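Local coordinates for enterotoxin type A (Staphylococcus aureus, PDB 1DYQ), which acts as a superantigen that activates T cells by binding MHC class II, in part through a zinc ion, and the T-cell receptor, at residues A[183-188]-A[225-230]; A[11-16]-A[196-201]; A[123-128]-A[139-144]; A[29-34]-A[156-161]. The protein carries 3 engineered substitutions. All blocks are in the same frame, centred on the assembly; numbering follows the deposited sequence.

How the contacts relate
Contacts 1, 2 and 3 all reach the mixed sheet of the beta-grasp domain, and contact 4 joins the helix packed on that sheet to the OB-fold part of the chain. Contact 1 holds the zinc ion. Contact 3 adjoins it, with centres about 12 Å apart, because strand 119-132 pairs with strand 226-232; Ile227 N meets Pro127 O at 2.9 Å. On its other side, strand 182-188 pairs with strand 195-198 of contact 2, whose centre is about 13 Å away. Contact 4 lies beneath the apolar face: Ile185 CD1 rests 3.5 Å from Ala160 CB. Contacts 2 and 3 do not touch; their nearest atoms are about 10 Å apart.

Contact 1: A[183-188]-A[225-230]; sequences GLIVFH and MHIDIY. With ZN (zinc ion), chain B.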
loop_
_atom_site.group_PDB
_atom_site.type_symbol
_atom_site.label_atom_id
_atom_site.label_comp_id
_atom_site.label_asym_id
_atom_site.label_seq_id
_atom_site.Cartn_x
_atom_site.Cartn_y
_atom_site.Cartn_z
ATOM N N GLY A 183 12.323 10.064 5.258
ATOM C CA GLY A 183 11.681 8.983 6.030
ATOM C C GLY A 183 11.803 7.632 5.347
ATOM O O GLY A 183 11.897 7.536 4.126
ATOM N N LEU A 184 11.939 6.606 6.182
ATOM C CA LEU A 184 12.120 5.226 5.751
ATOM C C LEU A 184 11.176 4.306 6.543
ATOM O O LEU A 184 10.935 4.499 7.722
ATOM C CB LEU A 184 13.569 4.791 6.088
ATOM C CG LEU A 184 13.852 3.291 5.915
ATOM C CD1 LEU A 184 13.859 2.921 4.445
ATOM C CD2 LEU A 184 15.232 2.970 6.514
ATOM N N ILE A 185 10.519 3.379 5.819
ATOM C CA ILE A 185 9.685 2.380 6.497
ATOM C C ILE A 185 10.187 0.982 6.129
ATOM O O ILE A 185 10.592 0.718 5.006
ATOM C CB ILE A 185 8.196 2.512 6.154
ATOM C CG1 ILE A 185 7.361 1.474 6.935
ATOM C CG2 ILE A 185 7.967 2.346 4.653
ATOM C CD1 ILE A 185 5.878 1.861 7.011
ATOM N N VAL A 186 10.325 0.155 7.161
ATOM C CA VAL A 186 10.836 -1.201 7.011
ATOM C C VAL A 186 9.834 -2.195 7.610
ATOM O O VAL A 186 9.352 -2.074 8.721
ATOM C CB VAL A 186 12.185 -1.354 7.751
ATOM C CG1 VAL A 186 12.751 -2.752 7.595
ATOM C CG2 VAL A 186 13.191 -0.316 7.268
ATOM N N PHE A 187 9.542 -3.217 6.786
ATOM C CA PHE A 187 8.637 -4.296 7.178
ATOM C C PHE A 187 9.514 -5.499 7.557
ATOM O O PHE A 187 10.061 -6.213 6.765
ATOM C CB PHE A 187 7.700 -4.625 5.987
ATOM C CG PHE A 187 6.891 -3.403 5.574
ATOM C CD1 PHE A 187 5.743 -3.062 6.186
ATOM C CD2 PHE A 187 7.409 -2.596 4.539
ATOM C CE1 PHE A 187 5.033 -1.902 5.854
ATOM C CE2 PHE A 187 6.716 -1.417 4.207
ATOM C CZ PHE A 187 5.559 -1.094 4.845
ATOM N N HIS A 188 9.775 -5.523 8.898
ATOM C CA HIS A 188 10.830 -6.384 9.416
ATOM C C HIS A 188 10.319 -7.760 9.811
ATOM O O HIS A 188 9.773 -7.962 10.875
ATOM C CB HIS A 188 11.507 -5.721 10.627
ATOM C CG HIS A 188 12.872 -6.324 10.899
ATOM N ND1 HIS A 188 13.708 -5.661 11.766
ATOM C CD2 HIS A 188 13.563 -7.357 10.458
ATOM C CE1 HIS A 188 14.849 -6.294 11.910
ATOM N NE2 HIS A 188 14.791 -7.356 11.103
ATOM N N MET A 225 6.176 -10.440 13.163
ATOM C CA MET A 225 6.861 -9.334 12.443
ATOM C C MET A 225 6.607 -8.024 13.124
ATOM O O MET A 225 5.775 -7.863 14.014
ATOM C CB MET A 225 6.261 -9.347 11.033
ATOM C CG MET A 225 6.753 -8.272 10.111
ATOM S SD MET A 225 5.534 -6.927 9.776
ATOM C CE MET A 225 4.127 -7.973 9.447
ATOM N N HIS A 226 7.420 -7.011 12.735
ATOM C CA HIS A 226 7.090 -5.654 13.229
ATOM C C HIS A 226 7.555 -4.653 12.160
ATOM O O HIS A 226 8.149 -5.056 11.175
ATOM C CB HIS A 226 7.741 -5.373 14.578
ATOM C CG HIS A 226 9.226 -5.351 14.495
ATOM N ND1 HIS A 226 10.012 -6.450 14.710
ATOM C CD2 HIS A 226 10.067 -4.339 14.140
ATOM C CE1 HIS A 226 11.280 -6.161 14.511
ATOM N NE2 HIS A 226 11.312 -4.905 14.185
ATOM N N ILE A 227 7.216 -3.397 12.378
ATOM C CA ILE A 227 7.540 -2.345 11.411
ATOM C C ILE A 227 8.467 -1.317 12.105
ATOM O O ILE A 227 8.170 -0.938 13.223
ATOM C CB ILE A 227 6.226 -1.654 10.985
ATOM C CG1 ILE A 227 5.480 -2.613 10.016
ATOM C CG2 ILE A 227 6.519 -0.337 10.280
ATOM C CD1 ILE A 227 4.040 -2.183 9.759
ATOM N N ASP A 228 9.422 -0.849 11.333
ATOM C CA ASP A 228 10.309 0.213 11.799
ATOM C C ASP A 228 10.144 1.449 10.905
ATOM O O ASP A 228 10.150 1.310 9.690
ATOM C CB ASP A 228 11.789 -0.184 11.734
ATOM C CG ASP A 228 12.064 -1.439 12.518
ATOM O OD1 ASP A 228 11.701 -1.546 13.697
ATOM O OD2 ASP A 228 12.536 -2.357 11.799
ATOM N N ILE A 229 9.992 2.579 11.559
ATOM C CA ILE A 229 9.826 3.847 10.840
ATOM C C ILE A 229 10.879 4.840 11.336
ATOM O O ILE A 229 10.972 5.024 12.570
ATOM C CB ILE A 229 8.407 4.386 11.046
ATOM C CG1 ILE A 229 7.393 3.417 10.351
ATOM C CG2 ILE A 229 8.269 5.759 10.389
ATOM C CD1 ILE A 229 5.960 3.775 10.633
ATOM N N TYR A 230 11.639 5.378 10.445
ATOM C CA TYR A 230 12.664 6.394 10.753
ATOM C C TYR A 230 12.288 7.705 10.046
ATOM O O TYR A 230 12.232 7.715 8.810
ATOM C CB TYR A 230 14.024 5.920 10.239
ATOM C CG TYR A 230 14.404 4.524 10.673
ATOM C CD1 TYR A 230 14.059 3.411 9.913
ATOM C CD2 TYR A 230 15.092 4.307 11.874
ATOM C CE1 TYR A 230 14.368 2.136 10.324
ATOM C CE2 TYR A 230 15.428 3.028 12.275
ATOM C CZ TYR A 230 15.068 1.956 11.504
ATOM O OH TYR A 230 15.375 0.664 11.895
HETATM ZN ZN ZN B . 13.049 -3.989 13.144
#
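Ile185 and Ile229 lie side by side on the apolar face of an antiparallel pair of strands in the beta-grasp domain. Their CG1 atoms are 3.9 Å apart. Ile227 CG2 also reaches Ile185 CG1, while its other branch lies alongside Phe187, CG1 to CD1. Helix 153-168 covers this face through Ala160, Val153 and Leu156.

The backbones are joined by three hydrogen-bonded pairs, Leu184 with Tyr230, Val186 with Asp228 and His188 with His226. Val186 N gives Asp228 O a bond of 2.8 Å that runs nearly along the C=O axis.

On the opposite face Leu184 CD2 approaches Tyr230 CD1 at 3.6 Å. Val186 CG2 meets the edge of the same tyrosine ring. The Trp131 ring meets that ring with its plane nearly parallel.

The polar end carries the zinc ion. It is bound by His188 ND1 at 2.3 Å, His226 NE2 at 2.2 Å and Asp228 OD2 at 2.2 Å. The two imidazole planes are 57° apart, and His188 CB sits over one face of the His226 ring in a CH-pi contact. His226 CG lies between the backbone N and the carbonyl carbon (chi1 65°), which turns NE2 toward the metal.

Three ligands from two paired strands thus converge on one ion. The strand pairing probably helps to set their spacing, and zinc is required for the zinc-dependent one of the toxin's two modes of MHC class II binding.

Contact 2: A[11-16]-A[196-201]; sequences KDLRKK and NYDLFG
Leu13 lies against Asp198, which opens a type I beta turn ending at Gly201. Asp198 also forms an Asx turn, its OD1 accepting from Phe200 N. Leu13 CD2 packs on the carboxylate carbon, 3.7 Å from Asp198 CG.

At Arg14 the backbone N donates to Asp198 OD2 at 2.8 Å. The bond is almost straight (175°) and uses the syn lone pair. The Arg14 side chain leaves with CG anti to the backbone N (chi1 -177°) and runs extended past the turn. Its NH1 donates to Phe200 O at 2.8 Å, with the acceptor 24° out of the guanidinium plane, and also bonds Ala202 O. A water links Arg14 O to Asp198 OD1.

The aspartate therefore braces both its own turn and the N-terminal segment, which is tied to the end of strand 195-198. Further on, Lys16 NZ forms a salt bridge with Asp174 and a hydrogen bond to Asn172 O. Lys16 CB sits over one face of the Phe200 ring, 4.0 Å from the ring centroid.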
loop_
_atom_site.group_PDB
_atom_site.type_symbol
_atom_site.label_atom_id
_atom_site.label_comp_id
_atom_site.label_asym_id
_atom_site.label_seq_id
_atom_site.Cartn_x
_atom_site.Cartn_y
_atom_site.Cartn_z
ATOM N N LYS A 11 21.467 8.005 4.718
ATOM C CA LYS A 11 22.040 9.160 4.015
ATOM C C LYS A 11 21.635 9.175 2.553
ATOM O O LYS A 11 21.720 10.210 1.886
ATOM C CB LYS A 11 23.537 9.278 4.195
ATOM C CG LYS A 11 24.148 10.588 3.712
ATOM C CD LYS A 11 23.278 11.780 4.074
ATOM C CE LYS A 11 24.102 13.047 4.220
ATOM N NZ LYS A 11 25.179 12.877 5.238
ATOM N N ASP A 12 21.088 8.065 2.064
ATOM C CA ASP A 12 20.622 7.937 0.708
ATOM C C ASP A 12 19.119 8.232 0.566
ATOM O O ASP A 12 18.612 8.157 -0.550
ATOM C CB ASP A 12 20.920 6.552 0.144
ATOM C CG ASP A 12 22.381 6.331 -0.193
ATOM O OD1 ASP A 12 23.085 7.313 -0.494
ATOM O OD2 ASP A 12 22.818 5.153 -0.192
ATOM N N LEU A 13 18.470 8.584 1.654
ATOM C CA LEU A 13 17.037 8.895 1.623
ATOM C C LEU A 13 16.802 10.183 0.830
ATOM O O LEU A 13 17.536 11.165 0.979
ATOM C CB LEU A 13 16.449 9.019 3.007
ATOM C CG LEU A 13 16.262 7.752 3.852
ATOM C CD1 LEU A 13 15.821 8.117 5.261
ATOM C CD2 LEU A 13 15.199 6.841 3.210
ATOM N N ARG A 14 15.783 10.153 -0.018
ATOM C CA ARG A 14 15.447 11.323 -0.840
ATOM C C ARG A 14 14.807 12.394 0.020
ATOM O O ARG A 14 14.050 12.139 0.942
ATOM C CB ARG A 14 14.515 10.894 -1.975
ATOM C CG ARG A 14 14.139 12.031 -2.946
ATOM C CD ARG A 14 13.752 11.377 -4.283
ATOM N NE ARG A 14 13.253 12.298 -5.261
ATOM C CZ ARG A 14 11.977 12.430 -5.631
ATOM N NH1 ARG A 14 11.039 11.712 -5.049
ATOM N NH2 ARG A 14 11.666 13.302 -6.590
ATOM N N LYS A 15 15.212 13.657 -0.223
ATOM C CA LYS A 15 14.654 14.770 0.531
ATOM C C LYS A 15 13.281 15.156 -0.019
ATOM O O LYS A 15 13.072 15.202 -1.240
ATOM C CB LYS A 15 15.590 15.986 0.438
ATOM C CG LYS A 15 17.057 15.662 0.563
ATOM C CD LYS A 15 17.569 15.686 1.978
ATOM C CE LYS A 15 19.099 15.804 2.008
ATOM N NZ LYS A 15 19.565 17.034 1.316
ATOM N N LYS A 16 12.382 15.526 0.861
ATOM C CA LYS A 16 11.057 16.004 0.510
ATOM C C LYS A 16 11.099 17.184 -0.444
ATOM O O LYS A 16 10.246 17.349 -1.319
ATOM C CB LYS A 16 10.309 16.387 1.793
ATOM C CG LYS A 16 8.989 17.120 1.510
ATOM C CD LYS A 16 8.437 17.591 2.859
ATOM C CE LYS A 16 7.140 18.314 2.736
ATOM N NZ LYS A 16 6.630 18.847 4.021
ATOM N N ASN A 196 11.873 -2.515 2.304
ATOM C CA ASN A 196 11.917 -1.130 2.831
ATOM C C ASN A 196 11.589 -0.159 1.713
ATOM O O ASN A 196 11.963 -0.354 0.569
ATOM C CB ASN A 196 13.105 -0.798 3.620
ATOM C CG ASN A 196 14.372 -1.502 3.196
ATOM O OD1 ASN A 196 14.741 -2.510 3.826
ATOM N ND2 ASN A 196 14.968 -0.987 2.154
ATOM N N TYR A 197 10.913 0.910 2.115
ATOM C CA TYR A 197 10.539 1.930 1.150
ATOM C C TYR A 197 10.979 3.314 1.664
ATOM O O TYR A 197 10.754 3.611 2.842
ATOM C CB TYR A 197 9.019 2.010 0.970
ATOM C CG TYR A 197 8.382 0.803 0.327
ATOM C CD1 TYR A 197 8.905 0.218 -0.803
ATOM C CD2 TYR A 197 7.183 0.309 0.832
ATOM C CE1 TYR A 197 8.312 -0.906 -1.367
ATOM C CE2 TYR A 197 6.559 -0.783 0.267
ATOM C CZ TYR A 197 7.118 -1.365 -0.851
ATOM O OH TYR A 197 6.526 -2.470 -1.419
ATOM N N ASP A 198 11.486 4.090 0.754
ATOM C CA ASP A 198 11.761 5.529 1.066
ATOM C C ASP A 198 10.440 6.255 0.971
ATOM O O ASP A 198 9.740 6.213 -0.049
ATOM C CB ASP A 198 12.812 6.010 0.076
ATOM C CG ASP A 198 13.129 7.494 0.199
ATOM O OD1 ASP A 198 12.368 8.194 0.842
ATOM O OD2 ASP A 198 14.179 7.887 -0.369
ATOM N N LEU A 199 10.024 6.925 2.059
ATOM C CA LEU A 199 8.721 7.567 2.097
ATOM C C LEU A 199 8.633 8.724 1.115
ATOM O O LEU A 199 7.494 9.125 0.826
ATOM C CB LEU A 199 8.390 8.025 3.526
ATOM C CG LEU A 199 8.256 6.899 4.553
ATOM C CD1 LEU A 199 8.109 7.495 5.974
ATOM C CD2 LEU A 199 7.020 6.050 4.269
ATOM N N PHE A 200 9.741 9.259 0.662
ATOM C CA PHE A 200 9.782 10.324 -0.334
ATOM C C PHE A 200 10.512 9.906 -1.591
ATOM O O PHE A 200 10.968 10.741 -2.386
ATOM C CB PHE A 200 10.458 11.580 0.264
ATOM C CG PHE A 200 9.694 12.158 1.406
ATOM C CD1 PHE A 200 8.544 12.915 1.184
ATOM C CD2 PHE A 200 10.037 11.902 2.732
ATOM C CE1 PHE A 200 7.834 13.465 2.209
ATOM C CE2 PHE A 200 9.326 12.453 3.774
ATOM C CZ PHE A 200 8.211 13.240 3.524
ATOM N N GLY A 201 10.554 8.600 -1.886
ATOM C CA GLY A 201 11.318 8.058 -2.955
ATOM C C GLY A 201 10.653 8.071 -4.309
ATOM O O GLY A 201 11.336 7.892 -5.324
HETATM O O HOH W 1 13.120 10.149 2.519
#

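Contact 3: A[123-128]-A[139-144]; sequences EKKVPI and VPLETV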
loop_
_atom_site.group_PDB
_atom_site.type_symbol
_atom_site.label_atom_id
_atom_site.label_comp_id
_atom_site.label_asym_id
_atom_site.label_seq_id
_atom_site.Cartn_x
_atom_site.Cartn_y
_atom_site.Cartn_z
ATOM N N GLU A 123 -6.690 -11.277 15.968
ATOM C CA GLU A 123 -6.183 -10.175 15.119
ATOM C C GLU A 123 -4.755 -9.837 15.511
ATOM O O GLU A 123 -4.442 -9.757 16.714
ATOM C CB GLU A 123 -7.096 -8.970 15.248
ATOM C CG GLU A 123 -6.589 -7.699 14.577
ATOM C CD GLU A 123 -7.643 -6.608 14.587
ATOM O OE1 GLU A 123 -8.107 -6.230 15.683
ATOM O OE2 GLU A 123 -8.032 -6.148 13.493
ATOM N N LYS A 124 -3.861 -9.738 14.539
ATOM C CA LYS A 124 -2.470 -9.411 14.811
ATOM C C LYS A 124 -2.248 -7.905 14.813
ATOM O O LYS A 124 -2.506 -7.221 13.818
ATOM C CB LYS A 124 -1.540 -10.062 13.767
ATOM C CG LYS A 124 -0.085 -9.660 13.915
ATOM C CD LYS A 124 0.509 -10.246 15.213
ATOM C CE LYS A 124 1.831 -9.579 15.534
ATOM N NZ LYS A 124 2.671 -10.327 16.496
ATOM N N LYS A 125 -1.843 -7.381 15.962
ATOM C CA LYS A 125 -1.421 -5.976 16.055
ATOM C C LYS A 125 0.074 -5.929 15.744
ATOM O O LYS A 125 0.855 -6.749 16.268
ATOM C CB LYS A 125 -1.715 -5.422 17.437
ATOM C CG LYS A 125 -3.178 -5.382 17.810
ATOM C CD LYS A 125 -3.397 -4.810 19.209
ATOM C CE LYS A 125 -4.853 -4.957 19.622
ATOM N NZ LYS A 125 -5.091 -4.427 21.000
ATOM N N VAL A 126 0.453 -5.194 14.706
ATOM C CA VAL A 126 1.838 -5.169 14.260
ATOM C C VAL A 126 2.595 -4.062 14.988
ATOM O O VAL A 126 2.358 -2.895 14.754
ATOM C CB VAL A 126 1.955 -4.909 12.734
ATOM C CG1 VAL A 126 3.408 -4.885 12.329
ATOM C CG2 VAL A 126 1.181 -6.005 11.984
ATOM N N PRO A 127 3.489 -4.461 15.891
ATOM C CA PRO A 127 4.241 -3.454 16.653
ATOM C C PRO A 127 5.044 -2.565 15.711
ATOM O O PRO A 127 5.587 -3.032 14.700
ATOM C CB PRO A 127 5.136 -4.283 17.547
ATOM C CG PRO A 127 4.532 -5.635 17.602
ATOM C CD PRO A 127 3.871 -5.831 16.223
ATOM N N ILE A 128 5.092 -1.282 16.026
ATOM C CA ILE A 128 5.877 -0.312 15.304
ATOM C C ILE A 128 6.958 0.340 16.176
ATOM O O ILE A 128 6.615 0.906 17.232
ATOM C CB ILE A 128 4.997 0.824 14.718
ATOM C CG1 ILE A 128 4.022 0.236 13.699
ATOM C CG2 ILE A 128 5.902 1.865 14.054
ATOM C CD1 ILE A 128 2.793 1.059 13.441
ATOM N N VAL A 139 3.921 4.569 19.600
ATOM C CA VAL A 139 2.890 4.395 18.559
ATOM C C VAL A 139 1.838 3.417 19.102
ATOM O O VAL A 139 2.203 2.321 19.524
ATOM C CB VAL A 139 3.482 3.799 17.266
ATOM C CG1 VAL A 139 2.373 3.704 16.203
ATOM C CG2 VAL A 139 4.642 4.614 16.747
ATOM N N PRO A 140 0.587 3.822 19.109
ATOM C CA PRO A 140 -0.491 2.952 19.583
ATOM C C PRO A 140 -0.410 1.578 18.935
ATOM O O PRO A 140 -0.293 1.454 17.714
ATOM C CB PRO A 140 -1.751 3.680 19.193
ATOM C CG PRO A 140 -1.368 5.106 19.020
ATOM C CD PRO A 140 0.074 5.090 18.556
ATOM N N LEU A 141 -0.557 0.521 19.734
ATOM C CA LEU A 141 -0.434 -0.839 19.225
ATOM C C LEU A 141 -1.479 -1.190 18.191
ATOM O O LEU A 141 -1.188 -2.037 17.312
ATOM C CB LEU A 141 -0.430 -1.839 20.388
ATOM C CG LEU A 141 -0.033 -3.276 20.089
ATOM C CD1 LEU A 141 1.357 -3.367 19.485
ATOM C CD2 LEU A 141 -0.115 -4.133 21.356
ATOM N N GLU A 142 -2.639 -0.548 18.162
ATOM C CA GLU A 142 -3.660 -0.839 17.186
ATOM C C GLU A 142 -3.443 -0.121 15.850
ATOM O O GLU A 142 -4.338 -0.216 14.998
ATOM C CB GLU A 142 -5.064 -0.445 17.659
ATOM C CG GLU A 142 -5.309 -0.340 19.120
ATOM C CD GLU A 142 -4.669 0.863 19.788
ATOM O OE1 GLU A 142 -5.050 2.013 19.480
ATOM O OE2 GLU A 142 -3.769 0.637 20.628
ATOM N N THR A 143 -2.393 0.655 15.700
ATOM C CA THR A 143 -2.194 1.456 14.496
ATOM C C THR A 143 -2.169 0.633 13.218
ATOM O O THR A 143 -2.804 1.022 12.227
ATOM C CB THR A 143 -0.880 2.267 14.599
ATOM O OG1 THR A 143 -0.977 3.113 15.770
ATOM C CG2 THR A 143 -0.686 3.122 13.384
ATOM N N VAL A 144 -1.407 -0.434 13.186
ATOM C CA VAL A 144 -1.380 -1.346 12.029
ATOM C C VAL A 144 -1.827 -2.717 12.490
ATOM O O VAL A 144 -1.267 -3.247 13.473
ATOM C CB VAL A 144 -0.001 -1.420 11.389
ATOM C CG1 VAL A 144 0.035 -2.457 10.268
ATOM C CG2 VAL A 144 0.405 -0.047 10.848
HETATM O O HOH W 2 0.541 -1.054 15.396
HETATM O O HOH W 3 2.520 -0.029 17.262
#
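Ile128 and Val139 meet where strand 119-132 of the beta-grasp domain is faced by a type I beta turn, Pro140 to Thr143. The Ile128 side chain crosses that of Val139 at about a right angle. Ile128 CB lies 4.2 Å from Val139 CG1. One branch of Ile128, CG2, faces Val139 CG2. The other carries CG1 anti to the carbonyl carbon (chi1 -63°) and ends at CD1, which touches three residues. These are Val144 CG2 at 3.7 Å, Val139 CG1 at 3.8 Å and Thr143 CB at 4.0 Å. Ile227 and Ile229 of strand 226-232 also pack on Ile128.

Next to this apolar cluster, Val126 N donates to Val144 O, and the two valine side chains cross obliquely. Leu141 packs against the aliphatic part of Lys125 at the solvent-facing side.

Two waters fill out the polar links. One lies within hydrogen-bonding distance of Val126 O and Leu141 O and accepts from Val144 N, bridging strand and turn. The other accepts from Ile128 N and lies near Pro140 O. The turn itself is closed at that carbonyl by two donors of the same residue: Thr143 N bonds Pro140 O at 3.0 Å, and Thr143 OG1 donates to Pro140 O at 2.6 Å.

Contact 4: A[29-34]-A[156-161]; sequences QIYYYN and LDLQAR
Tyr31 and Arg161 bring together the C-terminal part of helix 23-32 and the middle of helix 153-168, with their CA atoms 6.1 Å apart. The backbones are bridged by a water that donates to Tyr31 O and to Leu158 O, each at 2.7 Å.

Arg161 lies across one face of the Tyr31 ring. Its CD stands over the ring centre at 3.6 Å from the centroid, a CH-pi contact. The guanidinium follows, only 14° from parallel to the ring, so that Tyr31 OH sits over its face, 3.4 Å from Arg161 CZ. Leu158 CD2 approaches Tyr31 CD1 at 3.9 Å and also touches Asn34 ND2, which donates to Ile30 O; Asn34 OD1 is hydrogen-bonded to Lys36 NZ.

Asp157 grips Arg161 side-on in a salt bridge: NE donates to OD1 at 3.0 Å and NH2 to OD2 at 2.9 Å. Tyr214 OH bonds both Tyr31 OH and Asp157 OD2.

Buried charge is thus paired within one helix. The salt bridge probably helps to hold the guanidinium flat against the tyrosine where the OB-fold and beta-grasp parts meet.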
loop_
_atom_site.group_PDB
_atom_site.type_symbol
_atom_site.label_atom_id
_atom_site.label_comp_id
_atom_site.label_asym_id
_atom_site.label_seq_id
_atom_site.Cartn_x
_atom_site.Cartn_y
_atom_site.Cartn_z
ATOM N N GLN A 29 -3.048 12.354 -1.203
ATOM C CA GLN A 29 -4.321 11.730 -1.617
ATOM C C GLN A 29 -4.258 10.214 -1.558
ATOM O O GLN A 29 -5.185 9.593 -1.023
ATOM C CB GLN A 29 -4.614 12.177 -3.077
ATOM C CG GLN A 29 -5.908 11.485 -3.589
ATOM C CD GLN A 29 -6.174 11.904 -5.034
ATOM O OE1 GLN A 29 -5.272 12.127 -5.803
ATOM N NE2 GLN A 29 -7.468 12.024 -5.363
ATOM N N ILE A 30 -3.187 9.619 -2.068
ATOM C CA ILE A 30 -3.149 8.146 -2.178
ATOM C C ILE A 30 -2.966 7.475 -0.855
ATOM O O ILE A 30 -3.402 6.345 -0.636
ATOM C CB ILE A 30 -2.145 7.696 -3.234
ATOM C CG1 ILE A 30 -2.445 6.312 -3.806
ATOM C CG2 ILE A 30 -0.723 7.702 -2.683
ATOM C CD1 ILE A 30 -3.754 5.707 -3.483
ATOM N N TYR A 31 -2.381 8.187 0.168
ATOM C CA TYR A 31 -2.266 7.568 1.491
ATOM C C TYR A 31 -3.192 8.111 2.521
ATOM O O TYR A 31 -3.214 7.579 3.680
ATOM C CB TYR A 31 -0.780 7.728 1.982
ATOM C CG TYR A 31 0.122 6.818 1.196
ATOM C CD1 TYR A 31 0.013 5.421 1.382
ATOM C CD2 TYR A 31 1.077 7.260 0.309
ATOM C CE1 TYR A 31 0.817 4.560 0.666
ATOM C CE2 TYR A 31 1.885 6.415 -0.398
ATOM C CZ TYR A 31 1.747 5.038 -0.240
ATOM O OH TYR A 31 2.557 4.175 -0.905
ATOM N N TYR A 32 -4.034 9.106 2.265
ATOM C CA TYR A 32 -4.904 9.681 3.267
ATOM C C TYR A 32 -6.315 10.013 2.774
ATOM O O TYR A 32 -7.219 10.041 3.586
ATOM C CB TYR A 32 -4.220 10.952 3.812
ATOM C CG TYR A 32 -4.820 11.548 5.055
ATOM C CD1 TYR A 32 -4.783 10.872 6.265
ATOM C CD2 TYR A 32 -5.365 12.830 5.010
ATOM C CE1 TYR A 32 -5.322 11.453 7.414
ATOM C CE2 TYR A 32 -5.904 13.407 6.155
ATOM C CZ TYR A 32 -5.888 12.703 7.328
ATOM O OH TYR A 32 -6.428 13.290 8.461
ATOM N N TYR A 33 -6.476 10.160 1.455
ATOM C CA TYR A 33 -7.836 10.443 0.926
ATOM C C TYR A 33 -8.193 9.366 -0.118
ATOM O O TYR A 33 -8.978 9.625 -1.039
ATOM C CB TYR A 33 -7.874 11.803 0.267
ATOM C CG TYR A 33 -7.613 12.995 1.165
ATOM C CD1 TYR A 33 -8.359 13.222 2.295
ATOM C CD2 TYR A 33 -6.605 13.893 0.820
ATOM C CE1 TYR A 33 -8.112 14.332 3.105
ATOM C CE2 TYR A 33 -6.375 15.025 1.602
ATOM C CZ TYR A 33 -7.116 15.206 2.731
ATOM O OH TYR A 33 -6.898 16.348 3.502
ATOM N N ASN A 34 -7.717 8.171 0.086
ATOM C CA ASN A 34 -7.888 7.083 -0.878
ATOM C C ASN A 34 -9.230 6.361 -0.729
ATOM O O ASN A 34 -10.056 6.631 0.111
ATOM C CB ASN A 34 -6.736 6.099 -0.780
ATOM C CG ASN A 34 -6.598 5.396 0.545
ATOM O OD1 ASN A 34 -7.560 5.174 1.273
ATOM N ND2 ASN A 34 -5.373 4.951 0.890
ATOM N N LEU A 156 -0.218 -3.331 4.918
ATOM C CA LEU A 156 0.507 -2.774 6.075
ATOM C C LEU A 156 0.985 -1.355 5.803
ATOM O O LEU A 156 0.821 -0.489 6.698
ATOM C CB LEU A 156 1.735 -3.638 6.387
ATOM C CG LEU A 156 1.437 -5.119 6.691
ATOM C CD1 LEU A 156 2.749 -5.838 6.951
ATOM C CD2 LEU A 156 0.468 -5.261 7.845
ATOM N N ASP A 157 1.467 -1.078 4.613
ATOM C CA ASP A 157 1.994 0.252 4.274
ATOM C C ASP A 157 0.902 1.284 4.193
ATOM O O ASP A 157 1.051 2.412 4.673
ATOM C CB ASP A 157 2.775 0.116 2.957
ATOM C CG ASP A 157 3.725 1.254 2.670
ATOM O OD1 ASP A 157 4.116 1.967 3.637
ATOM O OD2 ASP A 157 4.096 1.454 1.495
ATOM N N LEU A 158 -0.285 0.942 3.663
ATOM C CA LEU A 158 -1.404 1.886 3.663
ATOM C C LEU A 158 -1.758 2.291 5.091
ATOM O O LEU A 158 -2.014 3.461 5.383
ATOM C CB LEU A 158 -2.616 1.250 2.959
ATOM C CG LEU A 158 -2.474 1.134 1.433
ATOM C CD1 LEU A 158 -3.648 0.270 0.895
ATOM C CD2 LEU A 158 -2.496 2.517 0.793
ATOM N N GLN A 159 -1.807 1.306 6.000
ATOM C CA GLN A 159 -2.188 1.620 7.370
ATOM C C GLN A 159 -1.091 2.468 8.034
ATOM O O GLN A 159 -1.467 3.462 8.685
ATOM C CB GLN A 159 -2.446 0.386 8.208
ATOM C CG GLN A 159 -3.669 -0.436 7.790
ATOM C CD GLN A 159 -3.716 -1.711 8.663
ATOM O OE1 GLN A 159 -4.073 -1.607 9.829
ATOM N NE2 GLN A 159 -3.402 -2.820 8.049
ATOM N N ALA A 160 0.147 2.114 7.798
ATOM C CA ALA A 160 1.243 2.880 8.460
ATOM C C ALA A 160 1.314 4.300 7.973
ATOM O O ALA A 160 1.337 5.247 8.777
ATOM C CB ALA A 160 2.574 2.168 8.257
ATOM N N ARG A 161 1.231 4.505 6.635
ATOM C CA ARG A 161 1.323 5.872 6.133
ATOM C C ARG A 161 0.119 6.703 6.430
ATOM O O ARG A 161 0.249 7.931 6.589
ATOM C CB ARG A 161 1.652 5.863 4.624
ATOM C CG ARG A 161 2.931 5.111 4.310
ATOM C CD ARG A 161 3.535 5.622 2.999
ATOM N NE ARG A 161 4.341 4.627 2.369
ATOM C CZ ARG A 161 5.103 4.769 1.286
ATOM N NH1 ARG A 161 5.257 5.960 0.724
ATOM N NH2 ARG A 161 5.707 3.712 0.757
HETATM O O HOH W 4 -3.063 4.874 3.374
#